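Local coordinates for protein dTDP-glucose 4,6-dehydratase (PDB 5U4Q) that binds NAD and probably dehydrates dTDP-glucose to the 4-keto-6-deoxy sugar nucleotide, at residues M70-H84 with N111-V125. Residues are numbered along the deposited sequence; the frame is centred on the assembly and turned at random.
Sequences MAKLFATEQFDRVIH and NILEGCRHTKVKHLV
Phe74 lays one face of its ring on Gly115, joining two neighbouring alpha-beta units of the Rossmann fold: helix 67-77 runs beside helix 98-118, and strands 81-84 and 123-129 are parallel neighbours in the central sheet. The helix segments approach to 9.3 Å at a crossing angle of -28°, close enough for a CH-pi contact in which Gly115 CA sits 3.6 Å from the centroid of the Phe74 ring. CG of Phe74 stands anti to its carbonyl carbon (chi1 -81°), which turns the ring in toward the neighbouring helix; Cys116 SG meets this ring obliquely, and Leu7 of strand 5-9 also touches it.

Ile112 packs its CG1-CD1 branch between Met70 and the His84 ring. CD1 of Ile112 presses on the selenomethionine methyl, Met70 CE, at a tight 3.5 Å, while its CG1 lies over one face of the His84 imidazole. The ND1 of that ring is hydrogen-bonded to Thr9, and the His84 side chain lies about 6 Å from the bound NAD.

At the helix ends Thr119 turns its methyl CG2 to Phe74 O and, in one of the two conformers of Gln78, to the amide of that residue. Its OG1, held between backbone N and carbonyl carbon, donates to Gly115 O from the face opposite Thr119 N. A water links this hydroxyl with Phe74 O and Phe79 N.

In the sheet, Val82 sends CG2 to Cys116 SG and Val121 CG1 under the helices, and CG1 to Leu124 CD1 at 3.5 Å. Both backbone polar atoms of Val82 bond to the neighbouring strand. Val82 N donates to His123 O at 3.0 Å. Val125 N reaches Val82 O at 2.9 Å, nearly straight at 173°.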
HETATM    1  N   MSE A  70      14.624 -10.259  11.427  1.00 18.05           N
HETATM    2  CA  MSE A  70      14.635 -10.404   9.972  1.00 17.13           C
HETATM    3  C   MSE A  70      15.980 -10.082   9.368  1.00 17.41           C
HETATM    4  O   MSE A  70      16.492 -10.801   8.506  1.00 17.58           O
HETATM    5  CB  MSE A  70      13.550  -9.525   9.368  1.00 17.03           C
HETATM    6  CG  MSE A  70      12.166 -10.088   9.642  1.00 16.84           C
HETATM    7 SE   MSE A  70      11.721 -11.679   8.580  1.00 20.33          SE
HETATM    8  CE  MSE A  70      11.428 -10.705   6.912  1.00 22.10           C
ATOM      9  N   ALA A  71      16.600  -9.005   9.841  1.00 17.02           N
ATOM     10  CA  ALA A  71      17.931  -8.645   9.360  1.00 18.36           C
ATOM     11  C   ALA A  71      18.950  -9.760   9.647  1.00 17.56           C
ATOM     12  O   ALA A  71      19.753 -10.101   8.774  1.00 20.13           O
ATOM     13  CB  ALA A  71      18.378  -7.332   9.992  1.00 20.31           C
ATOM     14  N   LYS A  72      18.897 -10.319  10.848  1.00 17.86           N
ATOM     15  CA  LYS A  72      19.781 -11.428  11.240  1.00 18.43           C
ATOM     16  C   LYS A  72      19.593 -12.648  10.337  1.00 19.74           C
ATOM     17  O   LYS A  72      20.542 -13.294   9.923  1.00 19.29           O
ATOM     18  CB  LYS A  72      19.555 -11.811  12.687  1.00 20.42           C
ATOM     19  CG  LYS A  72      20.554 -12.827  13.247  1.00 24.00           C
ATOM     20  CD  LYS A  72      20.236 -13.198  14.700  1.00 26.65           C
ATOM     21  CE  LYS A  72      20.133 -11.976  15.605  1.00 31.03           C
ATOM     22  NZ  LYS A  72      19.915 -12.311  17.049  1.00 35.81           N
ATOM     23  N   LEU A  73      18.343 -12.946  10.018  1.00 17.54           N
ATOM     24  CA  LEU A  73      18.038 -14.067   9.144  1.00 17.90           C
ATOM     25  C   LEU A  73      18.687 -13.880   7.764  1.00 17.16           C
ATOM     26  O   LEU A  73      19.389 -14.745   7.272  1.00 17.43           O
ATOM     27  CB  LEU A  73      16.522 -14.192   9.002  1.00 18.06           C
ATOM     28  CG  LEU A  73      15.993 -15.209   8.004  1.00 19.39           C
ATOM     29  CD1 LEU A  73      16.074 -16.603   8.572  1.00 21.07           C
ATOM     30  CD2 LEU A  73      14.564 -14.851   7.644  1.00 19.16           C
ATOM     31  N   PHE A  74      18.443 -12.735   7.142  1.00 15.57           N
ATOM     32  CA  PHE A  74      18.992 -12.480   5.843  1.00 15.78           C
ATOM     33  C   PHE A  74      20.529 -12.443   5.892  1.00 15.37           C
ATOM     34  O   PHE A  74      21.186 -12.999   5.033  1.00 16.59           O
ATOM     35  CB  PHE A  74      18.432 -11.205   5.245  1.00 15.16           C
ATOM     36  CG  PHE A  74      17.057 -11.370   4.605  1.00 15.58           C
ATOM     37  CD1 PHE A  74      16.950 -11.632   3.258  1.00 16.43           C
ATOM     38  CD2 PHE A  74      15.898 -11.175   5.334  1.00 17.10           C
ATOM     39  CE1 PHE A  74      15.687 -11.752   2.668  1.00 15.94           C
ATOM     40  CE2 PHE A  74      14.645 -11.313   4.743  1.00 15.60           C
ATOM     41  CZ  PHE A  74      14.557 -11.584   3.417  1.00 15.73           C
ATOM     42  N   ALA A  75      21.049 -11.807   6.920  1.00 18.59           N
ATOM     43  CA  ALA A  75      22.509 -11.657   7.024  1.00 18.93           C
ATOM     44  C   ALA A  75      23.229 -12.982   7.199  1.00 19.77           C
ATOM     45  O   ALA A  75      24.256 -13.216   6.568  1.00 21.17           O
ATOM     46  CB  ALA A  75      22.847 -10.757   8.166  1.00 19.08           C
ATOM     47  N   THR A  76      22.706 -13.830   8.070  1.00 18.51           N
ATOM     48  CA  THR A  76      23.357 -15.122   8.342  1.00 19.90           C
ATOM     49  C   THR A  76      23.170 -16.146   7.213  1.00 21.08           C
ATOM     50  O   THR A  76      24.042 -16.968   6.943  1.00 23.71           O
ATOM     51  CB  THR A  76      22.862 -15.741   9.665  1.00 21.43           C
ATOM     52  OG1 THR A  76      21.436 -15.938   9.635  1.00 23.95           O
ATOM     53  CG2 THR A  76      23.176 -14.841  10.823  1.00 23.45           C
ATOM     54  N   GLU A  77      22.026 -16.094   6.542  1.00 18.90           N
ATOM     55  CA  GLU A  77      21.723 -17.122   5.561  1.00 19.67           C
ATOM     56  C   GLU A  77      22.155 -16.859   4.125  1.00 18.68           C
ATOM     57  O   GLU A  77      22.400 -17.823   3.389  1.00 19.35           O
ATOM     58  CB  GLU A  77      20.232 -17.477   5.628  1.00 18.64           C
ATOM     59  CG  GLU A  77      19.798 -18.034   6.977  1.00 19.28           C
ATOM     60  CD  GLU A  77      20.356 -19.409   7.332  1.00 21.85           C
ATOM     61  OE1 GLU A  77      20.814 -20.137   6.445  1.00 23.68           O
ATOM     62  OE2 GLU A  77      20.296 -19.770   8.531  1.00 27.43           O
ATOM     63  N   GLN A  78      22.219 -15.584   3.727  0.50 17.90           N
ATOM     64  CA  GLN A  78      22.629 -15.204   2.374  0.50 19.28           C
ATOM     65  C   GLN A  78      21.861 -16.011   1.295  0.50 19.06           C
ATOM     66  O   GLN A  78      22.430 -16.790   0.535  0.50 20.49           O
ATOM     67  CB  GLN A  78      24.161 -15.334   2.235  0.50 21.67           C
ATOM     68  CG  GLN A  78      24.937 -14.477   3.242  0.50 23.39           C
ATOM     69  CD  GLN A  78      24.818 -12.974   2.995  0.50 25.72           C
ATOM     70  OE1 GLN A  78      25.058 -12.491   1.888  0.50 27.76           O
ATOM     71  NE2 GLN A  78      24.480 -12.227   4.039  0.50 28.56           N
ATOM     72  N   PHE A  79      20.544 -15.806   1.268  1.00 17.96           N
ATOM     73  CA  PHE A  79      19.667 -16.457   0.333  1.00 16.55           C
ATOM     74  C   PHE A  79      19.929 -16.140  -1.132  1.00 16.25           C
ATOM     75  O   PHE A  79      20.267 -15.001  -1.489  1.00 17.65           O
ATOM     76  CB  PHE A  79      18.206 -16.070   0.662  1.00 16.19           C
ATOM     77  CG  PHE A  79      17.767 -16.523   2.020  1.00 14.57           C
ATOM     78  CD1 PHE A  79      17.656 -17.888   2.296  1.00 15.24           C
ATOM     79  CD2 PHE A  79      17.462 -15.615   3.016  1.00 15.39           C
ATOM     80  CE1 PHE A  79      17.281 -18.320   3.537  1.00 15.10           C
ATOM     81  CE2 PHE A  79      17.095 -16.044   4.278  1.00 13.79           C
ATOM     82  CZ  PHE A  79      16.972 -17.407   4.527  1.00 15.54           C
ATOM     83  N   ASP A  80      19.741 -17.138  -1.981  1.00 16.96           N
ATOM     84  CA  ASP A  80      19.791 -16.961  -3.408  1.00 18.46           C
ATOM     85  C   ASP A  80      18.448 -16.437  -3.906  1.00 19.86           C
ATOM     86  O   ASP A  80      18.404 -15.545  -4.733  1.00 20.76           O
ATOM     87  CB  ASP A  80      20.157 -18.277  -4.087  1.00 20.04           C
ATOM     88  CG  ASP A  80      21.530 -18.753  -3.668  1.00 20.86           C
ATOM     89  OD1 ASP A  80      22.512 -18.017  -3.951  1.00 22.76           O
ATOM     90  OD2 ASP A  80      21.632 -19.811  -3.032  1.00 21.94           O
ATOM     91  N   ARG A  81      17.345 -16.987  -3.398  1.00 16.86           N
ATOM     92  CA  ARG A  81      16.023 -16.550  -3.795  1.00 17.41           C
ATOM     93  C   ARG A  81      15.088 -16.544  -2.599  1.00 14.99           C
ATOM     94  O   ARG A  81      15.325 -17.218  -1.603  1.00 14.10           O
ATOM     95  CB  ARG A  81      15.488 -17.461  -4.882  1.00 21.03           C
ATOM     96  CG  ARG A  81      16.378 -17.381  -6.132  1.00 23.16           C
ATOM     97  CD  ARG A  81      15.840 -18.069  -7.339  1.00 25.09           C
ATOM     98  NE  ARG A  81      16.915 -18.151  -8.316  1.00 27.50           N
ATOM     99  CZ  ARG A  81      16.954 -19.005  -9.333  1.00 34.83           C
ATOM    100  NH1 ARG A  81      15.981 -19.918  -9.517  1.00 35.58           N
ATOM    101  NH2 ARG A  81      17.997 -18.978 -10.146  1.00 35.20           N
ATOM    102  N   VAL A  82      13.997 -15.789  -2.711  1.00 13.82           N
ATOM    103  CA  VAL A  82      13.018 -15.701  -1.649  1.00 13.54           C
ATOM    104  C   VAL A  82      11.644 -15.870  -2.248  1.00 13.51           C
ATOM    105  O   VAL A  82      11.353 -15.280  -3.280  1.00 12.73           O
ATOM    106  CB  VAL A  82      13.086 -14.327  -0.954  1.00 13.54           C
ATOM    107  CG1 VAL A  82      11.957 -14.144   0.050  1.00 13.68           C
ATOM    108  CG2 VAL A  82      14.449 -14.123  -0.294  1.00 14.99           C
ATOM    109  N   ILE A  83      10.824 -16.715  -1.607  1.00 13.50           N
ATOM    110  CA  ILE A  83       9.392 -16.863  -1.943  1.00 14.36           C
ATOM    111  C   ILE A  83       8.640 -16.408  -0.700  1.00 13.28           C
ATOM    112  O   ILE A  83       8.678 -17.056   0.366  1.00 13.63           O
ATOM    113  CB  ILE A  83       8.992 -18.269  -2.449  1.00 16.97           C
ATOM    114  CG1 ILE A  83       7.479 -18.364  -2.668  1.00 18.53           C
ATOM    115  CG2 ILE A  83       9.423 -19.363  -1.514  1.00 20.36           C
ATOM    116  CD1 ILE A  83       6.894 -17.440  -3.707  1.00 23.01           C
ATOM    117  N   HIS A  84       8.019 -15.232  -0.793  1.00 12.63           N
ATOM    118  CA  HIS A  84       7.353 -14.617   0.333  1.00 13.43           C
ATOM    119  C   HIS A  84       5.860 -14.861   0.269  1.00 14.61           C
ATOM    120  O   HIS A  84       5.155 -14.326  -0.599  1.00 14.75           O
ATOM    121  CB  HIS A  84       7.688 -13.120   0.369  1.00 13.64           C
ATOM    122  CG  HIS A  84       6.964 -12.378   1.431  1.00 13.13           C
ATOM    123  ND1 HIS A  84       7.000 -12.757   2.756  1.00 14.91           N
ATOM    124  CD2 HIS A  84       6.173 -11.283   1.370  1.00 14.49           C
ATOM    125  CE1 HIS A  84       6.253 -11.935   3.461  1.00 16.08           C
ATOM    126  NE2 HIS A  84       5.736 -11.034   2.645  1.00 15.15           N
ATOM    127  N   ASN A 111      10.602  -5.281   5.561  1.00 13.86           N
ATOM    128  CA  ASN A 111      11.739  -6.072   6.095  1.00 14.74           C
ATOM    129  C   ASN A 111      12.230  -7.068   5.052  1.00 15.03           C
ATOM    130  O   ASN A 111      13.433  -7.274   4.902  1.00 16.13           O
ATOM    131  CB  ASN A 111      11.383  -6.739   7.428  1.00 15.47           C
ATOM    132  CG  ASN A 111      11.174  -5.723   8.528  1.00 17.46           C
ATOM    133  OD1 ASN A 111      11.682  -4.601   8.426  1.00 22.56           O
ATOM    134  ND2 ASN A 111      10.407  -6.074   9.559  1.00 17.69           N
ATOM    135  N   ILE A 112      11.308  -7.706   4.338  1.00 14.27           N
ATOM    136  CA  ILE A 112      11.682  -8.602   3.255  1.00 14.43           C
ATOM    137  C   ILE A 112      12.481  -7.833   2.177  1.00 14.46           C
ATOM    138  O   ILE A 112      13.536  -8.317   1.721  1.00 14.09           O
ATOM    139  CB  ILE A 112      10.424  -9.257   2.600  1.00 14.64           C
ATOM    140  CG1 ILE A 112       9.752 -10.248   3.548  1.00 16.22           C
ATOM    141  CG2 ILE A 112      10.733  -9.930   1.260  1.00 16.15           C
ATOM    142  CD1 ILE A 112      10.461 -11.563   3.703  1.00 16.10           C
ATOM    143  N   LEU A 113      11.966  -6.676   1.737  1.00 13.20           N
ATOM    144  CA  LEU A 113      12.636  -5.914   0.676  1.00 13.42           C
ATOM    145  C   LEU A 113      14.031  -5.467   1.102  1.00 13.47           C
ATOM    146  O   LEU A 113      14.971  -5.562   0.320  1.00 14.92           O
ATOM    147  CB  LEU A 113      11.798  -4.725   0.240  1.00 14.02           C
ATOM    148  CG  LEU A 113      10.502  -5.030  -0.519  1.00 13.73           C
ATOM    149  CD1 LEU A 113       9.700  -3.741  -0.696  1.00 14.68           C
ATOM    150  CD2 LEU A 113      10.799  -5.664  -1.852  1.00 14.92           C
ATOM    151  N   GLU A 114      14.133  -5.003   2.343  1.00 14.25           N
ATOM    152  CA  GLU A 114      15.436  -4.576   2.890  1.00 15.76           C
ATOM    153  C   GLU A 114      16.414  -5.724   2.926  1.00 15.96           C
ATOM    154  O   GLU A 114      17.592  -5.554   2.565  1.00 16.09           O
ATOM    155  CB  GLU A 114      15.266  -3.919   4.251  1.00 16.49           C
ATOM    156  CG  GLU A 114      14.820  -2.470   4.137  1.00 17.41           C
ATOM    157  CD  GLU A 114      15.922  -1.573   3.585  1.00 18.04           C
ATOM    158  OE1 GLU A 114      16.892  -1.373   4.348  1.00 20.23           O
ATOM    159  OE2 GLU A 114      15.821  -1.061   2.453  1.00 17.55           O
ATOM    160  N   GLY A 115      15.951  -6.900   3.357  1.00 14.25           N
ATOM    161  CA  GLY A 115      16.791  -8.089   3.404  1.00 14.21           C
ATOM    162  C   GLY A 115      17.277  -8.444   2.008  1.00 14.26           C
ATOM    163  O   GLY A 115      18.493  -8.741   1.777  1.00 15.73           O
ATOM    164  N   CYS A 116      16.381  -8.383   1.027  1.00 14.67           N
ATOM    165  CA  CYS A 116      16.749  -8.679  -0.359  1.00 15.51           C
ATOM    166  C   CYS A 116      17.738  -7.657  -0.919  1.00 16.26           C
ATOM    167  O   CYS A 116      18.655  -8.025  -1.651  1.00 16.62           O
ATOM    168  CB  CYS A 116      15.516  -8.732  -1.259  1.00 15.85           C
ATOM    169  SG  CYS A 116      14.428 -10.146  -0.953  1.00 17.00           S
ATOM    170  N   ARG A 117      17.531  -6.398  -0.572  1.00 15.95           N
ATOM    171  CA  ARG A 117      18.391  -5.316  -1.011  1.00 16.80           C
ATOM    172  C   ARG A 117      19.808  -5.478  -0.470  1.00 16.79           C
ATOM    173  O   ARG A 117      20.789  -5.492  -1.235  1.00 18.40           O
ATOM    174  CB  ARG A 117      17.811  -3.993  -0.529  1.00 17.16           C
ATOM    175  CG  ARG A 117      18.690  -2.775  -0.772  1.00 18.10           C
ATOM    176  CD  ARG A 117      18.103  -1.611  -0.035  1.00 18.20           C
ATOM    177  NE  ARG A 117      18.970  -0.446  -0.123  1.00 20.02           N
ATOM    178  CZ  ARG A 117      18.788   0.680   0.561  1.00 21.78           C
ATOM    179  NH1 ARG A 117      17.775   0.820   1.405  1.00 21.33           N
ATOM    180  NH2 ARG A 117      19.628   1.702   0.377  1.00 22.67           N
ATOM    181  N   HIS A 118      19.925  -5.566   0.838  1.00 16.81           N
ATOM    182  CA  HIS A 118      21.264  -5.585   1.460  1.00 17.11           C
ATOM    183  C   HIS A 118      22.071  -6.848   1.246  1.00 19.95           C
ATOM    184  O   HIS A 118      23.309  -6.805   1.336  1.00 22.62           O
ATOM    185  CB  HIS A 118      21.164  -5.182   2.919  1.00 17.87           C
ATOM    186  CG  HIS A 118      20.637  -3.794   3.096  1.00 19.31           C
ATOM    187  ND1 HIS A 118      21.353  -2.677   2.710  1.00 22.55           N
ATOM    188  CD2 HIS A 118      19.447  -3.336   3.553  1.00 21.68           C
ATOM    189  CE1 HIS A 118      20.631  -1.594   2.939  1.00 22.74           C
ATOM    190  NE2 HIS A 118      19.481  -1.961   3.466  1.00 22.43           N
ATOM    191  N   THR A 119      21.400  -7.962   0.954  1.00 17.23           N
ATOM    192  CA  THR A 119      22.114  -9.222   0.696  1.00 18.05           C
ATOM    193  C   THR A 119      22.067  -9.635  -0.780  1.00 18.05           C
ATOM    194  O   THR A 119      22.468 -10.743  -1.128  1.00 18.15           O
ATOM    195  CB  THR A 119      21.635 -10.373   1.607  1.00 17.95           C
ATOM    196  OG1 THR A 119      20.290 -10.737   1.264  1.00 17.71           O
ATOM    197  CG2 THR A 119      21.711  -9.998   3.079  1.00 17.62           C
ATOM    198  N   LYS A 120      21.570  -8.755  -1.643  1.00 17.55           N
ATOM    199  CA  LYS A 120      21.555  -8.992  -3.078  1.00 19.69           C
ATOM    200  C   LYS A 120      20.919 -10.304  -3.505  1.00 17.12           C
ATOM    201  O   LYS A 120      21.463 -11.087  -4.280  1.00 18.40           O
ATOM    202  CB  LYS A 120      22.962  -8.829  -3.666  1.00 22.38           C
ATOM    203  CG  LYS A 120      23.472  -7.398  -3.497  1.00 27.76           C
ATOM    204  CD  LYS A 120      24.662  -7.102  -4.393  1.00 36.06           C
ATOM    205  CE  LYS A 120      25.044  -5.627  -4.314  1.00 40.41           C
ATOM    206  NZ  LYS A 120      26.088  -5.259  -5.311  1.00 45.01           N
ATOM    207  N   VAL A 121      19.732 -10.521  -2.956  1.00 16.82           N
ATOM    208  CA  VAL A 121      18.897 -11.668  -3.358  1.00 15.91           C
ATOM    209  C   VAL A 121      18.615 -11.594  -4.862  1.00 16.07           C
ATOM    210  O   VAL A 121      18.255 -10.524  -5.396  1.00 16.80           O
ATOM    211  CB  VAL A 121      17.610 -11.697  -2.529  1.00 15.85           C
ATOM    212  CG1 VAL A 121      16.552 -12.613  -3.156  1.00 16.80           C
ATOM    213  CG2 VAL A 121      17.942 -12.118  -1.114  1.00 16.16           C
ATOM    214  N   LYS A 122      18.798 -12.718  -5.559  1.00 16.10           N
ATOM    215  CA  LYS A 122      18.690 -12.708  -7.021  1.00 14.97           C
ATOM    216  C   LYS A 122      17.275 -12.714  -7.585  1.00 15.05           C
ATOM    217  O   LYS A 122      17.085 -12.353  -8.747  1.00 14.90           O
ATOM    218  CB  LYS A 122      19.529 -13.828  -7.625  1.00 17.72           C
ATOM    219  CG  LYS A 122      21.012 -13.606  -7.371  1.00 21.60           C
ATOM    220  CD  LYS A 122      21.904 -14.507  -8.202  1.00 29.71           C
ATOM    221  CE  LYS A 122      23.367 -14.074  -8.105  1.00 33.56           C
ATOM    222  NZ  LYS A 122      23.937 -14.296  -6.750  1.00 37.13           N
ATOM    223  N   HIS A 123      16.296 -13.148  -6.782  1.00 14.22           N
ATOM    224  CA  HIS A 123      14.902 -13.121  -7.227  1.00 13.68           C
ATOM    225  C   HIS A 123      13.988 -13.202  -6.014  1.00 13.25           C
ATOM    226  O   HIS A 123      14.164 -14.095  -5.162  1.00 13.31           O
ATOM    227  CB  HIS A 123      14.576 -14.270  -8.180  1.00 13.23           C
ATOM    228  CG  HIS A 123      13.260 -14.142  -8.884  1.00 12.70           C
ATOM    229  ND1 HIS A 123      12.669 -15.196  -9.541  1.00 13.94           N
ATOM    230  CD2 HIS A 123      12.443 -13.075  -9.071  1.00 13.74           C
ATOM    231  CE1 HIS A 123      11.547 -14.777 -10.108  1.00 13.97           C
ATOM    232  NE2 HIS A 123      11.372 -13.506  -9.811  1.00 14.15           N
ATOM    233  N   LEU A 124      13.048 -12.264  -5.936  1.00 13.38           N
ATOM    234  CA  LEU A 124      12.003 -12.261  -4.908  1.00 13.63           C
ATOM    235  C   LEU A 124      10.680 -12.488  -5.599  1.00 12.35           C
ATOM    236  O   LEU A 124      10.260 -11.693  -6.441  1.00 13.20           O
ATOM    237  CB  LEU A 124      11.905 -10.915  -4.215  1.00 13.22           C
ATOM    238  CG  LEU A 124      10.690 -10.713  -3.290  1.00 12.50           C
ATOM    239  CD1 LEU A 124      10.699 -11.680  -2.116  1.00 13.55           C
ATOM    240  CD2 LEU A 124      10.656  -9.267  -2.837  1.00 14.02           C
ATOM    241  N   VAL A 125      10.027 -13.591  -5.227  1.00 11.46           N
ATOM    242  CA  VAL A 125       8.685 -13.913  -5.676  1.00 12.12           C
ATOM    243  C   VAL A 125       7.796 -13.701  -4.469  1.00 12.17           C
ATOM    244  O   VAL A 125       8.153 -14.110  -3.370  1.00 13.10           O
ATOM    245  CB  VAL A 125       8.570 -15.351  -6.201  1.00 12.50           C
ATOM    246  CG1 VAL A 125       7.132 -15.679  -6.616  1.00 13.64           C
ATOM    247  CG2 VAL A 125       9.491 -15.553  -7.388  1.00 13.21           C
TER
HETATM  248  O   HOH W   1      19.883 -13.273   2.494  1.00 17.22           O
HETATM  249  O   HOH W   2      22.168 -13.359  -0.344  1.00 22.61           O
HETATM  250  O   HOH W   3      21.676 -13.900  -3.893  1.00 31.36           O